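Local coordinates for protein diol-dehydratase (Roseburia inulinivorans, PDB 5I2A) that probably dehydrates 1,2-propanediol by glycyl radical chemistry, as a member of the cobalamin-independent diol dehydratases related to pyruvate formate-lyase, at residues A[20-25]-A[319-324]; A[25-30]-A[325-330]; A[13-18]-A[372-377]. All blocks are in the same frame, centred on the assembly; numbering follows the deposited sequence. Where two conformers were deposited one is given.

In the fold
The three contacts fasten the N-terminal helix 14-22 and the chain that follows it to two later parts of the pyruvate formate-lyase-like fold. Contact 3 sets the start of that helix on the end of helix 362-374; contact 1, about 8 Å away between centres, sets its last turn on helix 309-323. W320 CB and V374 CG2, 3.6 Å apart, join the two. Contact 2 continues both chains of contact 1, its centre about 11 Å on, with L22 CD2 3.6 Å from D325 OD1. Contacts 2 and 3 are about 19 Å apart between centres. None includes G817, the predicted radical site, although F375 and P377 touch I812, in the short strand 812-814 that precedes it.

Contact 1. Residues A[20-25]-A[319-324]; sequences DHLYAK and IWVKLN
L22 reaches from the last turn of helix 14-22 to the end of helix 309-323, and the touching is done chiefly by its CD1 methyl. The apolar part of the contact is the approach of L22 CD1 to V321 CG1 at 3.7 Å, the two side chains meeting at a slant. With chi1 of V321 at 172°, CG1 is anti to the backbone N, and it is this branch that takes the leucine. L22 CD1 also packs 3.9 Å from N324 CB, so one methyl bridges residues three apart on the facing chain. V321 also touches L18 and V19 of the N-terminal helix, and V374.

Polar atoms border this apolar patch. L22 CD1 lies 3.4 Å from V321 O, a carbonyl already engaged by N324 N at 2.9 Å, so the methyl covers a satisfied oxygen. The amide of N324 folds back along its own chain: ND2 donates to W320 O over 2.8 Å, with the N-H bent to 135° and the acceptor nearly in the amide plane. Its second donation, to M378 O, helps fix the rotation of this buried amide. Y23 OH ends 4.4 Å from N324 OD1, beyond bonding range, and the tyrosine side chain lies beside a bound PEG, probably from the crystallisation liquor.

The arrangement is helix-end packing: a leucine from the N-terminal helix closes over the final turn of helix 309-323, within the largely helical pyruvate formate-lyase-like part of a glycyl radical enzyme.

Contact 2. Residues A[25-30]-A[325-330]; sequences KMPEIE and DLNKCR
P27 meets N327 at the upstream end of this contact, where two irregular chains run in the same general sense. The pyrrolidine ring presents CB, 3.8 Å from N327 ND2, with CG almost as near, so the amide nitrogen rests against two ring carbons. That nitrogen has its polar demand met elsewhere, by donation to R83 O, and the proline adds van der Waals cover. The other end of the amide is tied to its own chain: K328 N donates to N327 OD1 over 2.7 Å. The bond is fairly straight at hydrogen, 153°, but comes to the oxygen side-on and tilted out of the carbonyl plane, with a C=O...N angle of 99°. With both ends gripped, the flat group is held in place for P27 to lean on. R83 is bonded a second time by the facing chain, its N being taken by D325 OD1.

E28 bonds through its backbone to C85. I29 brings the second touch. Its CD1 approaches C329 SG at 4.0 Å, an apolar contact made possible because SG stands anti to the backbone N (chi1 179°) and so extends to the isoleucine methyl. L96 and W95 of helix 94-97 extend this patch, the first against I29 and the second against C329. E30 then plants its carboxylate on two successive backbone amides, I80 N and A81 N.

Across the pairs P27-N327 and I29-C329 the CA atoms stay 8.0 and 7.6 Å apart, and the backbone of 27-30 bonds instead to Y112 (P27, I29) and C85 (E28, E30). This is loop-on-loop packing by side chains, joining the linker before helix 32-43 to the one before helix 332-335 in the pyruvate formate-lyase-like fold.

Contact 3. Residues A[13-18]-A[372-377]; sequences DRIKRL and EHVFLP
I15 points its CB from the first turns of helix 14-22 at the end of helix 362-374, where V374 receives it; their CA atoms are 6.7 Å apart. At CB the side chain forks. The CG2 methyl, anti to the backbone N, is the branch that crosses: it meets V374 CG2 at 3.9 Å, and the two side chains lie at about a right angle to each other. The same I15 methyl sits 4.3 Å from H373 O, a longer approach to a carbonyl that accepts a hydrogen bond from K11 NZ. The other branch runs elsewhere. With chi1 at -56°, CG1 lies anti to the carbonyl carbon and leaves I15 CD1 5.6 Å from V374 CG2. The I15 side chain also packs on D317 of helix 309-323.

The receiving methyl, V374 CG2, is shared, since it also packs on W320, and V374 touches V19 one turn further along the N-terminal helix. H373 lends this contact its backbone, while its ring is held by a hydrogen bond from ND1 to D317 OD2. Beyond V374 the helix ends: F375 takes a positive phi of 50°, and the chain leaves toward L376 and P377.

Away from the valine, R14 forms salt bridges with E243 and E314, tying the same helix turns to other parts of the chain. R17 pairs with E71 and, within its own segment, with D13, R17 NH1 lying 3.0 Å from D13 OD2; that oxygen is in the guanidinium plane but is met from above the carboxylate plane.

Helix 362-374 connects the neighbouring parallel strands 346-350 and 380-385, a beta-alpha-beta crossover. Contact 3 lays the N-terminal helix against the end of that crossover helix, just before the chain enters the second strand.

Contact 1. Residues A[20-25]-A[319-324]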
loop_
_atom_site.group_PDB
_atom_site.type_symbol
_atom_site.label_atom_id
_atom_site.label_comp_id
_atom_site.label_asym_id
_atom_site.label_seq_id
_atom_site.Cartn_x
_atom_site.Cartn_y
_atom_site.Cartn_z
ATOM N N ASP A 20 -10.959 28.862 35.242
ATOM C CA ASP A 20 -12.011 29.770 34.786
ATOM C C ASP A 20 -11.729 30.285 33.378
ATOM O O ASP A 20 -12.643 30.476 32.587
ATOM C CB ASP A 20 -12.162 30.956 35.748
ATOM C CG ASP A 20 -12.725 30.546 37.099
ATOM O OD1 ASP A 20 -13.385 29.491 37.191
ATOM O OD2 ASP A 20 -12.505 31.286 38.067
ATOM N N HIS A 21 -10.462 30.518 33.072
ATOM C CA HIS A 21 -10.100 30.961 31.734
ATOM C C HIS A 21 -10.473 29.908 30.672
ATOM O O HIS A 21 -10.985 30.262 29.615
ATOM C CB HIS A 21 -8.615 31.289 31.656
ATOM C CG HIS A 21 -8.181 31.784 30.311
ATOM N ND1 HIS A 21 -8.609 32.985 29.787
ATOM C CD2 HIS A 21 -7.378 31.227 29.372
ATOM C CE1 HIS A 21 -8.072 33.157 28.591
ATOM N NE2 HIS A 21 -7.324 32.104 28.313
ATOM N N LEU A 22 -10.240 28.626 30.951
ATOM C CA LEU A 22 -10.614 27.575 29.987
ATOM C C LEU A 22 -12.075 27.681 29.615
ATOM O O LEU A 22 -12.445 27.473 28.472
ATOM C CB LEU A 22 -10.360 26.159 30.538
ATOM C CG LEU A 22 -8.916 25.710 30.747
ATOM C CD1 LEU A 22 -8.860 24.183 30.930
ATOM C CD2 LEU A 22 -8.015 26.154 29.595
ATOM N N TYR A 23 -12.909 28.012 30.592
ATOM C CA TYR A 23 -14.343 27.914 30.385
ATOM C C TYR A 23 -15.048 29.263 30.166
ATOM O O TYR A 23 -16.261 29.309 30.123
ATOM C CB TYR A 23 -14.976 27.176 31.572
ATOM C CG TYR A 23 -14.691 25.679 31.570
ATOM C CD1 TYR A 23 -13.520 25.162 32.125
ATOM C CD2 TYR A 23 -15.589 24.785 30.996
ATOM C CE1 TYR A 23 -13.258 23.778 32.111
ATOM C CE2 TYR A 23 -15.336 23.418 30.979
ATOM C CZ TYR A 23 -14.175 22.920 31.533
ATOM O OH TYR A 23 -13.944 21.555 31.504
ATOM N N ALA A 24 -14.286 30.337 29.990
ATOM C CA ALA A 24 -14.875 31.671 29.849
ATOM C C ALA A 24 -15.749 31.771 28.603
ATOM O O ALA A 24 -16.743 32.492 28.604
ATOM C CB ALA A 24 -13.787 32.736 29.825
ATOM N N LYS A 25 -15.388 31.034 27.553
ATOM C CA LYS A 25 -16.181 31.000 26.323
ATOM C C LYS A 25 -16.439 29.567 25.842
ATOM O O LYS A 25 -15.780 28.631 26.290
ATOM C CB LYS A 25 -15.482 31.783 25.207
ATOM C CG LYS A 25 -15.216 33.247 25.514
ATOM C CD LYS A 25 -14.359 33.876 24.405
ATOM C CE LYS A 25 -14.126 35.368 24.631
ATOM N NZ LYS A 25 -13.232 35.956 23.585
ATOM N N ILE A 319 -0.672 20.778 34.720
ATOM C CA ILE A 319 -0.836 19.740 33.702
ATOM C C ILE A 319 -2.282 19.235 33.668
ATOM O O ILE A 319 -2.840 19.050 32.595
ATOM C CB ILE A 319 0.130 18.570 33.931
ATOM C CG1 ILE A 319 1.557 19.026 33.644
ATOM C CG2 ILE A 319 -0.234 17.349 33.049
ATOM C CD1 ILE A 319 2.588 18.014 34.021
ATOM N N TRP A 320 -2.887 19.059 34.843
ATOM C CA TRP A 320 -4.283 18.655 34.923
ATOM C C TRP A 320 -5.151 19.680 34.199
ATOM O O TRP A 320 -6.053 19.312 33.443
ATOM C CB TRP A 320 -4.711 18.496 36.374
ATOM C CG TRP A 320 -4.652 17.092 36.964
ATOM C CD1 TRP A 320 -5.623 16.479 37.717
ATOM C CD2 TRP A 320 -3.589 16.130 36.833
ATOM N NE1 TRP A 320 -5.213 15.224 38.088
ATOM C CE2 TRP A 320 -3.974 14.981 37.561
ATOM C CE3 TRP A 320 -2.347 16.132 36.188
ATOM C CZ2 TRP A 320 -3.163 13.854 37.661
ATOM C CZ3 TRP A 320 -1.545 15.005 36.291
ATOM C CH2 TRP A 320 -1.958 13.885 37.020
ATOM N N VAL A 321 -4.865 20.966 34.394
ATOM C CA VAL A 321 -5.641 21.986 33.684
ATOM C C VAL A 321 -5.437 21.870 32.169
ATOM O O VAL A 321 -6.399 21.862 31.404
ATOM C CB VAL A 321 -5.286 23.420 34.150
ATOM C CG1 VAL A 321 -5.969 24.453 33.269
ATOM C CG2 VAL A 321 -5.702 23.613 35.608
ATOM N N LYS A 322 -4.185 21.752 31.752
ATOM C CA LYS A 322 -3.868 21.632 30.339
ATOM C C LYS A 322 -4.572 20.442 29.680
ATOM O O LYS A 322 -5.057 20.557 28.566
ATOM C CB LYS A 322 -2.350 21.537 30.142
ATOM C CG LYS A 322 -1.621 22.883 30.299
ATOM C CD LYS A 322 -1.391 23.593 28.948
ATOM C CE LYS A 322 -2.691 24.039 28.295
ATOM N NZ LYS A 322 -2.510 24.946 27.131
ATOM N N LEU A 323 -4.647 19.315 30.381
ATOM C CA LEU A 323 -5.331 18.136 29.858
ATOM C C LEU A 323 -6.795 18.423 29.508
ATOM O O LEU A 323 -7.360 17.743 28.663
ATOM C CB LEU A 323 -5.241 16.978 30.854
ATOM C CG LEU A 323 -3.875 16.273 30.889
ATOM C CD1 LEU A 323 -3.676 15.498 32.198
ATOM C CD2 LEU A 323 -3.733 15.324 29.694
ATOM N N ASN A 324 -7.402 19.423 30.148
ATOM C CA ASN A 324 -8.754 19.850 29.796
ATOM C C ASN A 324 -8.809 20.930 28.720
ATOM O O ASN A 324 -9.890 21.277 28.243
ATOM C CB ASN A 324 -9.498 20.343 31.040
ATOM C CG ASN A 324 -9.746 19.239 32.023
ATOM O OD1 ASN A 324 -10.777 18.573 31.972
ATOM N ND2 ASN A 324 -8.786 19.014 32.912
#

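Contact 2. Residues A[25-30]-A[325-330]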
loop_
_atom_site.group_PDB
_atom_site.type_symbol
_atom_site.label_atom_id
_atom_site.label_comp_id
_atom_site.label_asym_id
_atom_site.label_seq_id
_atom_site.Cartn_x
_atom_site.Cartn_y
_atom_site.Cartn_z
ATOM N N LYS A 25 -15.388 31.034 27.553
ATOM C CA LYS A 25 -16.181 31.000 26.323
ATOM C C LYS A 25 -16.439 29.567 25.842
ATOM O O LYS A 25 -15.780 28.631 26.290
ATOM C CB LYS A 25 -15.482 31.783 25.207
ATOM C CG LYS A 25 -15.216 33.247 25.514
ATOM C CD LYS A 25 -14.359 33.876 24.405
ATOM C CE LYS A 25 -14.126 35.368 24.631
ATOM N NZ LYS A 25 -13.232 35.956 23.585
ATOM N N MET A 26 -17.413 29.422 24.946
ATOM C CA MET A 26 -17.671 28.181 24.216
ATOM C C MET A 26 -16.425 27.613 23.565
ATOM O O MET A 26 -15.596 28.368 23.071
ATOM C CB MET A 26 -18.686 28.406 23.095
ATOM C CG MET A 26 -20.107 28.282 23.465
ATOM S SD MET A 26 -21.000 27.989 21.940
ATOM C CE MET A 26 -20.641 26.274 21.698
ATOM N N PRO A 27 -16.312 26.280 23.538
ATOM C CA PRO A 27 -15.324 25.667 22.646
ATOM C C PRO A 27 -15.540 26.122 21.206
ATOM O O PRO A 27 -16.685 26.280 20.772
ATOM C CB PRO A 27 -15.596 24.168 22.796
ATOM C CG PRO A 27 -16.183 24.035 24.159
ATOM C CD PRO A 27 -17.055 25.266 24.307
ATOM N N GLU A 28 -14.451 26.361 20.491
ATOM C CA GLU A 28 -14.527 26.846 19.119
ATOM C C GLU A 28 -13.727 25.979 18.149
ATOM O O GLU A 28 -12.617 25.580 18.451
ATOM C CB GLU A 28 -14.028 28.297 19.033
ATOM C CG GLU A 28 -13.912 28.825 17.601
ATOM C CD GLU A 28 -13.509 30.304 17.535
ATOM O OE1 GLU A 28 -13.110 30.851 18.576
ATOM O OE2 GLU A 28 -13.602 30.910 16.443
ATOM N N ILE A 29 -14.302 25.721 16.981
ATOM C CA ILE A 29 -13.614 25.039 15.881
ATOM C C ILE A 29 -12.708 26.008 15.098
ATOM O O ILE A 29 -13.154 27.083 14.678
ATOM C CB ILE A 29 -14.640 24.396 14.917
ATOM C CG1 ILE A 29 -15.437 23.319 15.637
ATOM C CG2 ILE A 29 -13.958 23.845 13.659
ATOM C CD1 ILE A 29 -16.736 22.940 14.941
ATOM N N GLU A 30 -11.447 25.628 14.903
ATOM C CA GLU A 30 -10.491 26.452 14.161
ATOM C C GLU A 30 -9.992 25.762 12.878
ATOM O O GLU A 30 -9.913 24.534 12.803
ATOM C CB GLU A 30 -9.320 26.840 15.067
ATOM C CG GLU A 30 -9.812 27.680 16.250
ATOM C CD GLU A 30 -8.741 28.174 17.209
ATOM O OE1 GLU A 30 -7.526 27.919 17.022
ATOM O OE2 GLU A 30 -9.148 28.837 18.184
ATOM N N ASP A 325 -7.656 21.453 28.326
ATOM C CA ASP A 325 -7.625 22.473 27.270
ATOM C C ASP A 325 -7.821 21.850 25.878
ATOM O O ASP A 325 -8.340 22.488 24.965
ATOM C CB ASP A 325 -6.305 23.247 27.313
ATOM C CG ASP A 325 -6.344 24.540 26.501
ATOM O OD1 ASP A 325 -7.442 25.056 26.211
ATOM O OD2 ASP A 325 -5.259 25.040 26.163
ATOM N N LEU A 326 -7.399 20.601 25.720
ATOM C CA LEU A 326 -7.536 19.912 24.434
ATOM C C LEU A 326 -8.977 19.431 24.247
ATOM O O LEU A 326 -9.675 19.139 25.225
ATOM C CB LEU A 326 -6.542 18.745 24.349
ATOM C CG LEU A 326 -5.061 19.121 24.501
ATOM C CD1 LEU A 326 -4.177 17.893 24.387
ATOM C CD2 LEU A 326 -4.663 20.178 23.474
ATOM N N ASN A 327 -9.444 19.395 23.001
ATOM C CA ASN A 327 -10.824 19.011 22.713
ATOM C C ASN A 327 -10.917 18.413 21.302
ATOM O O ASN A 327 -9.932 18.379 20.564
ATOM C CB ASN A 327 -11.764 20.230 22.868
ATOM C CG ASN A 327 -13.228 19.850 23.189
ATOM O OD1 ASN A 327 -13.657 18.704 23.035
ATOM N ND2 ASN A 327 -14.000 20.846 23.627
ATOM N N LYS A 328 -12.105 17.954 20.935
ATOM C CA LYS A 328 -12.324 17.275 19.675
ATOM C C LYS A 328 -13.791 17.370 19.283
ATOM O O LYS A 328 -14.666 17.033 20.070
ATOM C CB LYS A 328 -11.899 15.799 19.789
ATOM C CG LYS A 328 -12.181 14.913 18.574
ATOM C CD LYS A 328 -11.673 13.471 18.882
ATOM C CE LYS A 328 -11.983 12.432 17.783
ATOM N NZ LYS A 328 -11.366 11.085 18.151
ATOM N N CYS A 329 -14.070 17.798 18.060
ATOM C CA CYS A 329 -15.467 17.859 17.636
ATOM C C CYS A 329 -15.828 16.627 16.823
ATOM O O CYS A 329 -15.170 16.315 15.842
ATOM C CB CYS A 329 -15.748 19.137 16.825
ATOM S SG CYS A 329 -17.464 19.239 16.240
ATOM N N ARG A 330 -16.870 15.927 17.252
ATOM C CA ARG A 330 -17.365 14.741 16.560
ATOM C C ARG A 330 -18.722 15.064 15.955
ATOM O O ARG A 330 -19.417 15.927 16.471
ATOM C CB ARG A 330 -17.486 13.545 17.521
ATOM C CG ARG A 330 -16.212 13.240 18.318
ATOM C CD ARG A 330 -16.411 12.120 19.353
ATOM N NE ARG A 330 -15.177 11.884 20.101
ATOM C CZ ARG A 330 -14.790 12.604 21.153
ATOM N NH1 ARG A 330 -15.548 13.613 21.594
ATOM N NH2 ARG A 330 -13.641 12.332 21.758
#

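Contact 3. Residues A[13-18]-A[372-377]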
loop_
_atom_site.group_PDB
_atom_site.type_symbol
_atom_site.label_atom_id
_atom_site.label_comp_id
_atom_site.label_asym_id
_atom_site.label_seq_id
_atom_site.Cartn_x
_atom_site.Cartn_y
_atom_site.Cartn_z
ATOM N N ASP A 13 -3.145 29.682 44.178
ATOM C CA ASP A 13 -4.284 30.502 43.773
ATOM C C ASP A 13 -4.342 30.653 42.253
ATOM O O ASP A 13 -5.362 31.066 41.699
ATOM C CB ASP A 13 -4.235 31.886 44.450
ATOM C CG ASP A 13 -3.039 32.729 44.010
ATOM O OD1 ASP A 13 -1.930 32.179 43.835
ATOM O OD2 ASP A 13 -3.213 33.953 43.839
ATOM N N ARG A 14 -3.245 30.312 41.586
ATOM C CA ARG A 14 -3.191 30.318 40.120
ATOM C C ARG A 14 -4.224 29.370 39.500
ATOM O O ARG A 14 -4.833 29.679 38.483
ATOM C CB ARG A 14 -1.784 29.919 39.647
ATOM C CG ARG A 14 -1.558 29.970 38.135
ATOM C CD ARG A 14 -0.287 29.213 37.756
ATOM N NE ARG A 14 0.826 29.520 38.654
ATOM C CZ ARG A 14 1.750 30.446 38.418
ATOM N NH1 ARG A 14 1.713 31.161 37.301
ATOM N NH2 ARG A 14 2.715 30.658 39.298
ATOM N N ILE A 15 -4.417 28.217 40.133
ATOM C CA ILE A 15 -5.168 27.122 39.524
ATOM C C ILE A 15 -6.603 27.500 39.154
ATOM O O ILE A 15 -7.029 27.289 38.031
ATOM C CB ILE A 15 -5.184 25.882 40.452
ATOM C CG1 ILE A 15 -3.751 25.461 40.779
ATOM C CG2 ILE A 15 -5.973 24.734 39.821
ATOM C CD1 ILE A 15 -2.798 25.428 39.582
ATOM N N LYS A 16 -7.342 28.081 40.086
ATOM C CA LYS A 16 -8.720 28.462 39.797
ATOM C C LYS A 16 -8.806 29.475 38.657
ATOM O O LYS A 16 -9.749 29.449 37.861
ATOM C CB LYS A 16 -9.402 29.031 41.046
ATOM C CG LYS A 16 -10.833 29.482 40.789
ATOM C CD LYS A 16 -11.549 29.835 42.086
ATOM C CE LYS A 16 -13.054 29.885 41.876
ATOM N NZ LYS A 16 -13.442 30.974 40.946
ATOM N N ARG A 17 -7.823 30.362 38.563
ATOM C CA ARG A 17 -7.839 31.334 37.475
ATOM C C ARG A 17 -7.543 30.648 36.134
ATOM O O ARG A 17 -8.139 30.992 35.115
ATOM C CB ARG A 17 -6.847 32.474 37.745
ATOM C CG ARG A 17 -7.179 33.274 39.043
ATOM C CD ARG A 17 -6.424 34.603 39.103
ATOM N NE ARG A 17 -4.996 34.407 39.301
ATOM C CZ ARG A 17 -4.412 34.312 40.491
ATOM N NH1 ARG A 17 -5.139 34.408 41.594
ATOM N NH2 ARG A 17 -3.101 34.130 40.581
ATOM N N LEU A 18 -6.625 29.686 36.139
ATOM C CA LEU A 18 -6.371 28.888 34.937
ATOM C C LEU A 18 -7.644 28.192 34.496
ATOM O O LEU A 18 -7.984 28.196 33.315
ATOM C CB LEU A 18 -5.273 27.850 35.175
ATOM C CG LEU A 18 -3.901 28.454 35.433
ATOM C CD1 LEU A 18 -2.918 27.386 35.893
ATOM C CD2 LEU A 18 -3.399 29.168 34.183
ATOM N N GLU A 372 -8.349 16.708 42.857
ATOM C CA GLU A 372 -9.166 17.438 43.822
ATOM C C GLU A 372 -8.985 18.946 43.633
ATOM O O GLU A 372 -9.950 19.695 43.648
ATOM C CB GLU A 372 -8.804 17.017 45.252
ATOM C CG GLU A 372 -9.724 17.529 46.317
ATOM C CD GLU A 372 -9.546 16.775 47.634
ATOM O OE1 GLU A 372 -8.458 16.191 47.858
ATOM O OE2 GLU A 372 -10.504 16.754 48.438
ATOM N N HIS A 373 -7.744 19.377 43.434
ATOM C CA HIS A 373 -7.433 20.787 43.220
ATOM C C HIS A 373 -8.121 21.360 41.979
ATOM O O HIS A 373 -8.805 22.379 42.045
ATOM C CB HIS A 373 -5.921 20.991 43.079
ATOM C CG HIS A 373 -5.174 20.981 44.377
ATOM N ND1 HIS A 373 -3.811 21.192 44.448
ATOM C CD2 HIS A 373 -5.586 20.762 45.647
ATOM C CE1 HIS A 373 -3.424 21.128 45.708
ATOM N NE2 HIS A 373 -4.481 20.866 46.456
ATOM N N VAL A 374 -7.927 20.703 40.842
ATOM C CA VAL A 374 -8.421 21.231 39.580
ATOM C C VAL A 374 -9.904 20.934 39.433
ATOM O O VAL A 374 -10.649 21.745 38.919
ATOM C CB VAL A 374 -7.620 20.654 38.385
ATOM C CG1 VAL A 374 -8.183 21.141 37.062
ATOM C CG2 VAL A 374 -6.146 21.056 38.517
ATOM N N PHE A 375 -10.310 19.761 39.911
ATOM C CA PHE A 375 -11.701 19.311 39.910
ATOM C C PHE A 375 -12.394 19.441 38.549
ATOM O O PHE A 375 -13.548 19.858 38.468
ATOM C CB PHE A 375 -12.513 20.055 40.983
ATOM C CG PHE A 375 -13.489 19.168 41.717
ATOM C CD1 PHE A 375 -13.101 18.479 42.852
ATOM C CD2 PHE A 375 -14.777 18.994 41.247
ATOM C CE1 PHE A 375 -13.987 17.653 43.516
ATOM C CE2 PHE A 375 -15.664 18.166 41.902
ATOM C CZ PHE A 375 -15.269 17.492 43.037
ATOM N N LEU A 376 -11.683 19.055 37.492
ATOM C CA LEU A 376 -12.217 19.056 36.131
ATOM C C LEU A 376 -12.389 17.602 35.661
ATOM O O LEU A 376 -11.916 16.691 36.330
ATOM C CB LEU A 376 -11.281 19.831 35.203
ATOM C CG LEU A 376 -11.383 21.350 35.352
ATOM C CD1 LEU A 376 -10.453 22.031 34.345
ATOM C CD2 LEU A 376 -12.843 21.815 35.186
ATOM N N PRO A 377 -13.070 17.375 34.522
ATOM C CA PRO A 377 -13.274 15.988 34.083
ATOM C C PRO A 377 -11.990 15.204 33.785
ATOM O O PRO A 377 -11.933 14.023 34.076
ATOM C CB PRO A 377 -14.090 16.155 32.802
ATOM C CG PRO A 377 -14.861 17.415 33.034
ATOM C CD PRO A 377 -13.889 18.315 33.738
#